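PDB 3GIP: N-acyl-D-glutamate deacylase, which catalyses the zinc-dependent hydrolysis of N-acyl-D-glutamate, removing the acyl group from the amino acid as a member of the amidohydrolase superfamily. Local coordinates for residues P119-A122 and A126-A129; D171-A176 and E202-V207; L188-G193 and S287-I292. All coordinates share one frame; numbering follows the deposited sequence.

Contact 1. Residues P119-A122 and A126-A129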
ATOM      1  N   PRO A 119      15.349 -13.987   3.190  1.00 29.93           N
ATOM      2  CA  PRO A 119      15.145 -14.916   2.076  1.00 28.63           C
ATOM      3  C   PRO A 119      13.650 -15.115   1.844  1.00 26.84           C
ATOM      4  O   PRO A 119      12.889 -15.313   2.793  1.00 27.14           O
ATOM      5  CB  PRO A 119      15.832 -16.188   2.565  1.00 29.92           C
ATOM      6  CG  PRO A 119      16.963 -15.647   3.382  1.00 30.60           C
ATOM      7  CD  PRO A 119      16.285 -14.553   4.176  1.00 30.67           C
ATOM      8  N   LEU A 120      13.232 -15.058   0.586  1.00 24.54           N
ATOM      9  CA  LEU A 120      11.821 -15.220   0.259  1.00 23.27           C
ATOM     10  C   LEU A 120      11.281 -16.602   0.607  1.00 23.32           C
ATOM     11  O   LEU A 120      12.035 -17.570   0.721  1.00 23.67           O
ATOM     12  CB  LEU A 120      11.592 -14.915  -1.224  1.00 23.05           C
ATOM     13  CG  LEU A 120      11.919 -13.470  -1.620  1.00 24.13           C
ATOM     14  CD1 LEU A 120      11.555 -13.230  -3.079  1.00 23.74           C
ATOM     15  CD2 LEU A 120      11.150 -12.515  -0.720  1.00 26.15           C
ATOM     16  N   PHE A 121       9.966 -16.678   0.784  1.00 22.25           N
ATOM     17  CA  PHE A 121       9.292 -17.925   1.123  1.00 22.08           C
ATOM     18  C   PHE A 121       9.021 -18.756  -0.125  1.00 22.30           C
ATOM     19  O   PHE A 121       8.820 -18.213  -1.211  1.00 22.02           O
ATOM     20  CB  PHE A 121       7.984 -17.616   1.852  1.00 21.69           C
ATOM     21  CG  PHE A 121       8.183 -17.065   3.235  1.00 23.72           C
ATOM     22  CD1 PHE A 121       8.323 -17.921   4.324  1.00 24.69           C
ATOM     23  CD2 PHE A 121       8.266 -15.694   3.447  1.00 24.33           C
ATOM     24  CE1 PHE A 121       8.542 -17.416   5.607  1.00 26.02           C
ATOM     25  CE2 PHE A 121       8.485 -15.177   4.725  1.00 25.29           C
ATOM     26  CZ  PHE A 121       8.624 -16.040   5.806  1.00 25.28           C
ATOM     27  N   ALA A 122       9.024 -20.076   0.037  1.00 22.38           N
ATOM     28  CA  ALA A 122       8.793 -20.995  -1.074  1.00 22.24           C
ATOM     29  C   ALA A 122       7.502 -20.696  -1.829  1.00 21.80           C
ATOM     30  O   ALA A 122       7.497 -20.612  -3.056  1.00 22.47           O
ATOM     31  CB  ALA A 122       8.773 -22.433  -0.556  1.00 22.95           C
ATOM     32  N   ALA A 126       3.520 -21.308   2.676  1.00 19.71           N
ATOM     33  CA  ALA A 126       4.633 -21.208   3.615  1.00 20.19           C
ATOM     34  C   ALA A 126       4.650 -19.833   4.281  1.00 19.68           C
ATOM     35  O   ALA A 126       4.859 -19.715   5.490  1.00 20.06           O
ATOM     36  CB  ALA A 126       5.951 -21.453   2.889  1.00 19.68           C
ATOM     37  N   TYR A 127       4.420 -18.797   3.482  1.00 20.06           N
ATOM     38  CA  TYR A 127       4.402 -17.427   3.981  1.00 20.24           C
ATOM     39  C   TYR A 127       3.289 -17.256   5.010  1.00 19.34           C
ATOM     40  O   TYR A 127       3.517 -16.760   6.116  1.00 20.59           O
ATOM     41  CB  TYR A 127       4.203 -16.465   2.805  1.00 19.45           C
ATOM     42  CG  TYR A 127       4.115 -15.000   3.173  1.00 19.10           C
ATOM     43  CD1 TYR A 127       5.055 -14.408   4.016  1.00 18.66           C
ATOM     44  CD2 TYR A 127       3.115 -14.189   2.631  1.00 18.54           C
ATOM     45  CE1 TYR A 127       5.003 -13.043   4.306  1.00 18.71           C
ATOM     46  CE2 TYR A 127       3.057 -12.830   2.912  1.00 17.98           C
ATOM     47  CZ  TYR A 127       3.999 -12.264   3.747  1.00 18.54           C
ATOM     48  OH  TYR A 127       3.941 -10.914   4.018  1.00 15.97           O
ATOM     49  N   PHE A 128       2.084 -17.682   4.646  1.00 20.35           N
ATOM     50  CA  PHE A 128       0.941 -17.578   5.541  1.00 19.99           C
ATOM     51  C   PHE A 128       1.118 -18.434   6.790  1.00 20.57           C
ATOM     52  O   PHE A 128       0.659 -18.066   7.870  1.00 20.03           O
ATOM     53  CB  PHE A 128      -0.345 -17.968   4.807  1.00 20.01           C
ATOM     54  CG  PHE A 128      -0.852 -16.912   3.862  1.00 21.11           C
ATOM     55  CD1 PHE A 128      -0.176 -15.703   3.714  1.00 21.31           C
ATOM     56  CD2 PHE A 128      -2.019 -17.118   3.133  1.00 22.57           C
ATOM     57  CE1 PHE A 128      -0.657 -14.713   2.856  1.00 22.68           C
ATOM     58  CE2 PHE A 128      -2.509 -16.136   2.273  1.00 23.01           C
ATOM     59  CZ  PHE A 128      -1.827 -14.931   2.135  1.00 22.61           C
ATOM     60  N   ALA A 129       1.786 -19.574   6.641  1.00 20.92           N
ATOM     61  CA  ALA A 129       2.028 -20.457   7.776  1.00 22.71           C
ATOM     62  C   ALA A 129       2.949 -19.750   8.762  1.00 21.61           C
ATOM     63  O   ALA A 129       2.787 -19.867   9.978  1.00 21.95           O
ATOM     64  CB  ALA A 129       2.662 -21.759   7.305  1.00 23.14           C
TER

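Contact 2. Residues D171-A176 and E202-V207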
ATOM      1  N   ASP A 171      -0.403 -21.512 -12.973  1.00 17.62           N
ATOM      2  CA  ASP A 171      -0.646 -22.511 -11.937  1.00 17.62           C
ATOM      3  C   ASP A 171      -0.136 -22.018 -10.587  1.00 17.48           C
ATOM      4  O   ASP A 171      -0.758 -22.271  -9.551  1.00 18.58           O
ATOM      5  CB  ASP A 171       0.031 -23.838 -12.295  1.00 18.62           C
ATOM      6  CG  ASP A 171      -0.634 -24.535 -13.470  1.00 21.70           C
ATOM      7  OD1 ASP A 171      -1.821 -24.255 -13.736  1.00 21.46           O
ATOM      8  OD2 ASP A 171       0.028 -25.376 -14.119  1.00 22.32           O
ATOM      9  N   MET A 172       0.995 -21.313 -10.601  1.00 17.67           N
ATOM     10  CA  MET A 172       1.562 -20.767  -9.371  1.00 18.71           C
ATOM     11  C   MET A 172       0.603 -19.712  -8.829  1.00 18.09           C
ATOM     12  O   MET A 172       0.373 -19.625  -7.623  1.00 18.27           O
ATOM     13  CB  MET A 172       2.925 -20.128  -9.639  1.00 19.88           C
ATOM     14  CG  MET A 172       4.019 -21.112 -10.024  1.00 23.70           C
ATOM     15  SD  MET A 172       5.620 -20.289 -10.205  1.00 25.47           S
ATOM     16  CE  MET A 172       6.175 -20.301  -8.527  1.00 30.62           C
ATOM     17  N   LEU A 173       0.044 -18.910  -9.727  1.00 17.88           N
ATOM     18  CA  LEU A 173      -0.901 -17.881  -9.318  1.00 18.19           C
ATOM     19  C   LEU A 173      -2.149 -18.545  -8.749  1.00 17.91           C
ATOM     20  O   LEU A 173      -2.659 -18.138  -7.705  1.00 17.73           O
ATOM     21  CB  LEU A 173      -1.282 -16.994 -10.506  1.00 17.13           C
ATOM     22  CG  LEU A 173      -2.458 -16.040 -10.264  1.00 18.46           C
ATOM     23  CD1 LEU A 173      -2.178 -15.162  -9.049  1.00 18.90           C
ATOM     24  CD2 LEU A 173      -2.682 -15.193 -11.497  1.00 18.76           C
ATOM     25  N   GLN A 174      -2.632 -19.582  -9.430  1.00 18.89           N
ATOM     26  CA  GLN A 174      -3.825 -20.283  -8.973  1.00 18.22           C
ATOM     27  C   GLN A 174      -3.621 -20.837  -7.569  1.00 18.39           C
ATOM     28  O   GLN A 174      -4.503 -20.733  -6.717  1.00 19.14           O
ATOM     29  CB  GLN A 174      -4.179 -21.426  -9.930  1.00 20.64           C
ATOM     30  CG  GLN A 174      -5.520 -22.069  -9.617  1.00 23.31           C
ATOM     31  CD  GLN A 174      -5.851 -23.215 -10.551  1.00 26.25           C
ATOM     32  OE1 GLN A 174      -5.649 -23.119 -11.761  1.00 26.25           O
ATOM     33  NE2 GLN A 174      -6.380 -24.301  -9.995  1.00 28.00           N
ATOM     34  N   ALA A 175      -2.452 -21.426  -7.330  1.00 18.33           N
ATOM     35  CA  ALA A 175      -2.146 -21.981  -6.021  1.00 20.10           C
ATOM     36  C   ALA A 175      -2.131 -20.877  -4.966  1.00 19.40           C
ATOM     37  O   ALA A 175      -2.612 -21.066  -3.850  1.00 20.57           O
ATOM     38  CB  ALA A 175      -0.799 -22.691  -6.056  1.00 19.44           C
ATOM     39  N   ALA A 176      -1.578 -19.721  -5.326  1.00 19.99           N
ATOM     40  CA  ALA A 176      -1.505 -18.598  -4.399  1.00 18.90           C
ATOM     41  C   ALA A 176      -2.910 -18.120  -4.046  1.00 17.27           C
ATOM     42  O   ALA A 176      -3.219 -17.877  -2.880  1.00 16.99           O
ATOM     43  CB  ALA A 176      -0.697 -17.455  -5.018  1.00 18.10           C
ATOM     44  N   GLU A 202      -2.617 -11.175 -19.667  1.00 16.34           N
ATOM     45  CA  GLU A 202      -4.019 -11.552 -19.797  1.00 16.84           C
ATOM     46  C   GLU A 202      -4.237 -12.955 -19.245  1.00 16.65           C
ATOM     47  O   GLU A 202      -5.266 -13.234 -18.631  1.00 16.10           O
ATOM     48  CB  GLU A 202      -4.451 -11.491 -21.264  1.00 18.44           C
ATOM     49  CG  GLU A 202      -4.339 -10.101 -21.867  1.00 22.64           C
ATOM     50  CD  GLU A 202      -4.651 -10.076 -23.348  1.00 25.66           C
ATOM     51  OE1 GLU A 202      -4.294 -11.050 -24.047  1.00 27.08           O
ATOM     52  OE2 GLU A 202      -5.238  -9.076 -23.816  1.00 24.45           O
ATOM     53  N   GLY A 203      -3.265 -13.837 -19.468  1.00 15.76           N
ATOM     54  CA  GLY A 203      -3.377 -15.194 -18.965  1.00 16.08           C
ATOM     55  C   GLY A 203      -3.519 -15.200 -17.456  1.00 16.78           C
ATOM     56  O   GLY A 203      -4.363 -15.905 -16.902  1.00 16.48           O
ATOM     57  N   LEU A 204      -2.694 -14.403 -16.781  1.00 15.58           N
ATOM     58  CA  LEU A 204      -2.747 -14.324 -15.327  1.00 16.01           C
ATOM     59  C   LEU A 204      -4.051 -13.659 -14.895  1.00 14.98           C
ATOM     60  O   LEU A 204      -4.671 -14.062 -13.907  1.00 15.09           O
ATOM     61  CB  LEU A 204      -1.547 -13.529 -14.803  1.00 16.24           C
ATOM     62  CG  LEU A 204      -0.197 -14.207 -15.061  1.00 15.31           C
ATOM     63  CD1 LEU A 204       0.946 -13.268 -14.702  1.00 17.49           C
ATOM     64  CD2 LEU A 204      -0.111 -15.489 -14.245  1.00 17.73           C
ATOM     65  N   ALA A 205      -4.468 -12.646 -15.647  1.00 15.03           N
ATOM     66  CA  ALA A 205      -5.701 -11.927 -15.348  1.00 15.34           C
ATOM     67  C   ALA A 205      -6.925 -12.841 -15.435  1.00 15.83           C
ATOM     68  O   ALA A 205      -7.873 -12.695 -14.661  1.00 15.91           O
ATOM     69  CB  ALA A 205      -5.857 -10.739 -16.299  1.00 16.67           C
ATOM     70  N   ARG A 206      -6.908 -13.785 -16.374  1.00 17.71           N
ATOM     71  CA  ARG A 206      -8.028 -14.712 -16.517  1.00 17.31           C
ATOM     72  C   ARG A 206      -8.129 -15.593 -15.278  1.00 17.60           C
ATOM     73  O   ARG A 206      -9.225 -15.898 -14.803  1.00 18.03           O
ATOM     74  CB  ARG A 206      -7.859 -15.594 -17.759  1.00 18.26           C
ATOM     75  CG  ARG A 206      -8.044 -14.876 -19.086  1.00 18.90           C
ATOM     76  CD  ARG A 206      -8.329 -15.871 -20.211  1.00 19.94           C
ATOM     77  NE  ARG A 206      -7.243 -16.833 -20.399  1.00 21.17           N
ATOM     78  CZ  ARG A 206      -6.100 -16.563 -21.021  1.00 20.78           C
ATOM     79  NH1 ARG A 206      -5.882 -15.356 -21.523  1.00 23.25           N
ATOM     80  NH2 ARG A 206      -5.169 -17.503 -21.138  1.00 22.97           N
ATOM     81  N   VAL A 207      -6.978 -16.010 -14.761  1.00 17.10           N
ATOM     82  CA  VAL A 207      -6.939 -16.843 -13.568  1.00 17.47           C
ATOM     83  C   VAL A 207      -7.493 -16.064 -12.376  1.00 17.80           C
ATOM     84  O   VAL A 207      -8.261 -16.597 -11.576  1.00 18.74           O
ATOM     85  CB  VAL A 207      -5.494 -17.298 -13.253  1.00 18.72           C
ATOM     86  CG1 VAL A 207      -5.456 -18.062 -11.939  1.00 18.86           C
ATOM     87  CG2 VAL A 207      -4.968 -18.166 -14.390  1.00 19.56           C
TER

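Contact 3. Residues L188-G193 and S287-I292. With FMT (formic acid), chain D; ACY (acetic acid), chain C; FMT (formic acid), chain E.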
ATOM      1  N   LEU A 188       5.356  -3.293 -14.227  1.00 14.77           N
ATOM      2  CA  LEU A 188       5.728  -3.180 -15.630  1.00 14.70           C
ATOM      3  C   LEU A 188       6.843  -2.194 -15.943  1.00 14.45           C
ATOM      4  O   LEU A 188       7.403  -2.213 -17.038  1.00 15.51           O
ATOM      5  CB  LEU A 188       4.477  -2.878 -16.466  1.00 14.76           C
ATOM      6  CG  LEU A 188       3.337  -3.884 -16.247  1.00 15.29           C
ATOM      7  CD1 LEU A 188       2.198  -3.582 -17.205  1.00 16.09           C
ATOM      8  CD2 LEU A 188       3.843  -5.313 -16.458  1.00 16.02           C
ATOM      9  N   ALA A 189       7.180  -1.349 -14.974  1.00 15.15           N
ATOM     10  CA  ALA A 189       8.252  -0.377 -15.154  1.00 14.36           C
ATOM     11  C   ALA A 189       9.578  -0.991 -14.715  1.00 15.22           C
ATOM     12  O   ALA A 189      10.634  -0.381 -14.872  1.00 17.45           O
ATOM     13  CB  ALA A 189       7.963   0.884 -14.326  1.00 15.35           C
ATOM     14  N   TYR A 190       9.516  -2.204 -14.164  1.00 16.06           N
ATOM     15  CA  TYR A 190      10.702  -2.897 -13.664  1.00 16.70           C
ATOM     16  C   TYR A 190      10.996  -4.216 -14.366  1.00 17.37           C
ATOM     17  O   TYR A 190      10.125  -4.815 -14.997  1.00 18.05           O
ATOM     18  CB  TYR A 190      10.543  -3.229 -12.180  1.00 17.22           C
ATOM     19  CG  TYR A 190      10.239  -2.064 -11.278  1.00 17.11           C
ATOM     20  CD1 TYR A 190      11.091  -0.968 -11.212  1.00 18.12           C
ATOM     21  CD2 TYR A 190       9.117  -2.082 -10.448  1.00 18.10           C
ATOM     22  CE1 TYR A 190      10.839   0.084 -10.337  1.00 18.63           C
ATOM     23  CE2 TYR A 190       8.856  -1.039  -9.572  1.00 18.42           C
ATOM     24  CZ  TYR A 190       9.722   0.041  -9.521  1.00 18.31           C
ATOM     25  OH  TYR A 190       9.471   1.076  -8.648  1.00 17.21           O
ATOM     26  N   GLN A 191      12.236  -4.667 -14.228  1.00 17.96           N
ATOM     27  CA  GLN A 191      12.639  -5.950 -14.781  1.00 17.28           C
ATOM     28  C   GLN A 191      12.274  -6.944 -13.688  1.00 17.48           C
ATOM     29  O   GLN A 191      12.378  -6.632 -12.500  1.00 17.85           O
ATOM     30  CB  GLN A 191      14.148  -5.983 -15.027  1.00 18.96           C
ATOM     31  CG  GLN A 191      14.604  -5.114 -16.178  1.00 22.03           C
ATOM     32  CD  GLN A 191      13.947  -5.500 -17.486  1.00 25.53           C
ATOM     33  OE1 GLN A 191      13.989  -6.661 -17.898  1.00 28.09           O
ATOM     34  NE2 GLN A 191      13.335  -4.528 -18.151  1.00 27.98           N
ATOM     35  N   PRO A 192      11.840  -8.155 -14.063  1.00 16.93           N
ATOM     36  CA  PRO A 192      11.668  -8.668 -15.426  1.00 18.19           C
ATOM     37  C   PRO A 192      10.254  -8.480 -15.979  1.00 18.02           C
ATOM     38  O   PRO A 192       9.981  -8.825 -17.130  1.00 18.07           O
ATOM     39  CB  PRO A 192      12.017 -10.138 -15.264  1.00 17.60           C
ATOM     40  CG  PRO A 192      11.360 -10.446 -13.947  1.00 17.81           C
ATOM     41  CD  PRO A 192      11.731  -9.248 -13.080  1.00 18.66           C
ATOM     42  N   GLY A 193       9.356  -7.936 -15.161  1.00 17.68           N
ATOM     43  CA  GLY A 193       7.983  -7.740 -15.599  1.00 17.78           C
ATOM     44  C   GLY A 193       7.809  -6.970 -16.897  1.00 17.36           C
ATOM     45  O   GLY A 193       6.901  -7.254 -17.678  1.00 17.08           O
ATOM     46  N   SER A 287       8.242  10.667  -5.738  1.00 12.26           N
ATOM     47  CA  SER A 287       8.166   9.212  -5.681  1.00 12.63           C
ATOM     48  C   SER A 287       9.438   8.685  -5.033  1.00 12.59           C
ATOM     49  O   SER A 287      10.335   9.453  -4.705  1.00 13.51           O
ATOM     50  CB  SER A 287       8.034   8.640  -7.093  1.00 13.09           C
ATOM     51  OG  SER A 287       9.213   8.881  -7.847  1.00 13.12           O
ATOM     52  N   SER A 288       9.517   7.371  -4.837  1.00 12.89           N
ATOM     53  CA  SER A 288      10.711   6.787  -4.243  1.00 11.71           C
ATOM     54  C   SER A 288      10.809   5.324  -4.631  1.00 13.37           C
ATOM     55  O   SER A 288       9.869   4.562  -4.448  1.00 13.60           O
ATOM     56  CB  SER A 288      10.682   6.905  -2.717  1.00 13.38           C
ATOM     57  OG  SER A 288      11.897   6.425  -2.153  1.00 13.17           O
ATOM     58  N   THR A 289      11.947   4.944  -5.191  1.00 13.89           N
ATOM     59  CA  THR A 289      12.158   3.561  -5.584  1.00 14.54           C
ATOM     60  C   THR A 289      13.645   3.375  -5.830  1.00 14.48           C
ATOM     61  O   THR A 289      14.456   4.166  -5.356  1.00 14.04           O
ATOM     62  CB  THR A 289      11.340   3.205  -6.855  1.00 16.08           C
ATOM     63  OG1 THR A 289      11.480   1.806  -7.137  1.00 15.81           O
ATOM     64  CG2 THR A 289      11.812   4.012  -8.055  1.00 15.11           C
ATOM     65  N   ILE A 290      14.012   2.327  -6.555  1.00 15.23           N
ATOM     66  CA  ILE A 290      15.418   2.085  -6.828  1.00 15.08           C
ATOM     67  C   ILE A 290      16.026   3.230  -7.633  1.00 14.68           C
ATOM     68  O   ILE A 290      15.321   3.939  -8.358  1.00 13.89           O
ATOM     69  CB  ILE A 290      15.602   0.769  -7.606  1.00 15.83           C
ATOM     70  CG1 ILE A 290      14.806   0.816  -8.913  1.00 18.40           C
ATOM     71  CG2 ILE A 290      15.128  -0.390  -6.748  1.00 17.71           C
ATOM     72  CD1 ILE A 290      14.996  -0.408  -9.802  1.00 19.05           C
ATOM     73  N   LEU A 291      17.330   3.424  -7.483  1.00 14.16           N
ATOM     74  CA  LEU A 291      18.022   4.471  -8.219  1.00 13.29           C
ATOM     75  C   LEU A 291      18.141   4.020  -9.667  1.00 15.50           C
ATOM     76  O   LEU A 291      18.623   2.919  -9.952  1.00 17.53           O
ATOM     77  CB  LEU A 291      19.413   4.725  -7.632  1.00 12.85           C
ATOM     78  CG  LEU A 291      20.251   5.782  -8.359  1.00 14.28           C
ATOM     79  CD1 LEU A 291      19.534   7.124  -8.334  1.00 13.46           C
ATOM     80  CD2 LEU A 291      21.607   5.902  -7.687  1.00 14.63           C
ATOM     81  N   ILE A 292      17.693   4.875 -10.579  1.00 15.65           N
ATOM     82  CA  ILE A 292      17.719   4.580 -12.008  1.00 16.54           C
ATOM     83  C   ILE A 292      18.643   5.574 -12.709  1.00 17.73           C
ATOM     84  O   ILE A 292      18.302   6.741 -12.879  1.00 17.31           O
ATOM     85  CB  ILE A 292      16.291   4.672 -12.581  1.00 16.47           C
ATOM     86  CG1 ILE A 292      15.392   3.669 -11.852  1.00 17.59           C
ATOM     87  CG2 ILE A 292      16.303   4.402 -14.076  1.00 17.93           C
ATOM     88  CD1 ILE A 292      13.910   3.884 -12.072  1.00 18.93           C
TER
HETATM   89  C   FMT D 482       6.558   5.260  -6.391  1.00 14.73           C
HETATM   90  O1  FMT D 482       7.234   5.582  -5.445  1.00 13.65           O
HETATM   91  O2  FMT D 482       5.403   5.891  -6.626  1.00 14.98           O
HETATM   92  C   ACY C 481       7.320   1.395  -5.911  1.00 20.01           C
HETATM   93  O   ACY C 481       7.512   0.898  -6.997  1.00 19.58           O
HETATM   94  OXT ACY C 481       6.083   1.718  -5.537  1.00 21.33           O
HETATM   95  CH3 ACY C 481       8.473   1.648  -4.983  1.00 20.16           C
HETATM   96  C   FMT E 483       8.923   6.089  -9.686  1.00 18.71           C
HETATM   97  O1  FMT E 483       9.792   6.904  -9.494  1.00 17.66           O
HETATM   98  O2  FMT E 483       9.049   5.211 -10.688  1.00 18.55           O

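Contact 1. Residues P119-A122 and A126-A129
Phe121 lays one face of its ring against the backbone of Tyr127, and these two residues, with Ala126, make up most of the contact. Tyr127 CA sits over that face, 4.1 Å from the centroid of the Phe121 ring and offset toward its rim, an approach that qualifies as a CH-pi contact. On the CD2 side of the same ring the tyrosine ring begins: Phe121 CD2 lies 3.5 Å from Tyr127 CD1, and Phe121 CE2 is nearly as close to that atom. The ring planes are inclined at 46° with centroids 5.3 Å apart, an oblique aromatic pair. Tyr127 carries CG anti to its backbone nitrogen (chi1 178°), which sends the ring across the phenylalanine side chain, roughly at right angles to it, with CA and CB left against Phe121.

The motif is a loop folded back on the helix it leads into. Residues 119-122 close the long connection after strand 87-92, one of the parallel strands of the TIM-barrel-like amidohydrolase core, and helix 124-133 starts just beyond them. Asp123 OD1 accepts a hydrogen bond from Ala126 N in the first turn of this helix. Ala126 fills the outer part of the contact, its CB 4.5 Å from Phe121 CB and 4.4 Å from Ala122 N. Deeper in, the Tyr127 side chain touches Ala99 in a loop and Ala142 on strand 139-145, and its hydroxyl is hydrogen-bonded to Asp70 O, which ties the polar end of the ring to a separate loop.

Contact 2. Residues D171-A176 and E202-V207
With CG anti to its backbone nitrogen (chi1 169°), Leu173 reaches out from helix 171-176 toward helix 202-207, while Leu204 takes the other common setting, CG anti to the carbonyl carbon (chi1 -65°), and swings its CD2 back to meet it. The methyl CD2 of Leu173 does most of the touching. It lies 3.8 Å from Leu204 CD2, 3.9 Å from Val207 CB and 3.3 Å from the carbonyl oxygen Leu204 O, so it fits between two residues one turn apart on the partner helix. Leu173 and Val207 run past each other in opposite directions, and Val207 CG1 continues the packing to Gln174, whose CB is 4.1 Å away. The amide end of Gln174 turns elsewhere, its NE2 bonded to Glu178 further along the same helix. The helix segments run roughly parallel, at 27°, with axes 9.6 Å apart at closest approach. Such side-by-side packing is expected of successive outer helices in a TIM-barrel-like fold, here 163-179 and 198-210, joined through strand 183-187. Leu173 also rests on Val144 of strand 139-145, Leu204 meets His146 and Leu149 of helix 146-153, and Ala205 faces helix 226-240.

Contact 3. Residues L188-G193 and S287-I292
The active-site cleft of this zinc hydrolase lies where the loop after strand 183-187 faces strand 287-290, and a tyrosine and a threonine meet across it. Thr289 OG1 donates a hydrogen bond of 2.6 Å to Tyr190 OH. The phenol oxygen in turn donates to the O atom of a bound acetate, 2.6 Å from Tyr190 OH; this acetate oxygen lies at the edge of the tyrosine ring, in its plane. Two short bonds thus fix the position of the hydroxyl, and the Tyr190 side chain comes within about 4 Å of the zinc bound by Cys95, His218 and His248. Thr289 holds OG1 anti to its backbone nitrogen (chi1 -175°), directing it at the phenol, while its CB lies 3.8 Å from the acetate methyl. Beside this polar pair, Ile290 CD1 adds apolar packing 4.2 Å from Tyr190 CD1.

Two formates lie beyond the acetate, next to strand 287-290. Ser288 N gives an almost straight hydrogen bond, 3.0 Å and 175°, to O1 of one, and Ser287 OG donates to O1 of the other over 2.6 Å. All three ions probably come from the crystallisation liquor; with Lys250, Arg376 and Arg295 also hydrogen-bonded to the formates, their placement is consistent with a pocket for an acidic substrate. Around the contact, the Tyr190 ring meets His218 at the end of strand 214-218, while strand 287-290 pairs antiparallel with strand 339-343, at the margin of a three-stranded sheet completed by strand 303-307.

Contact 3 is the buried one of the three and the only one lying at the zinc site; contacts 1 and 2, each partly buried, lie farther from the centre of the chain. Contacts 1 and 2 both rest on strand 139-145, through Tyr127 and Leu173, yet they do not touch, their nearest atoms being about 5 Å apart. Contacts 2 and 3 share a connection: segment 188-193 belongs to the loop that leads into helix 198-210. The chemistry follows position, with aromatic and alkyl packing in contact 1, aliphatic helix packing in contact 2, and mainly hydrogen bonds among hydroxyls and bound anions in contact 3.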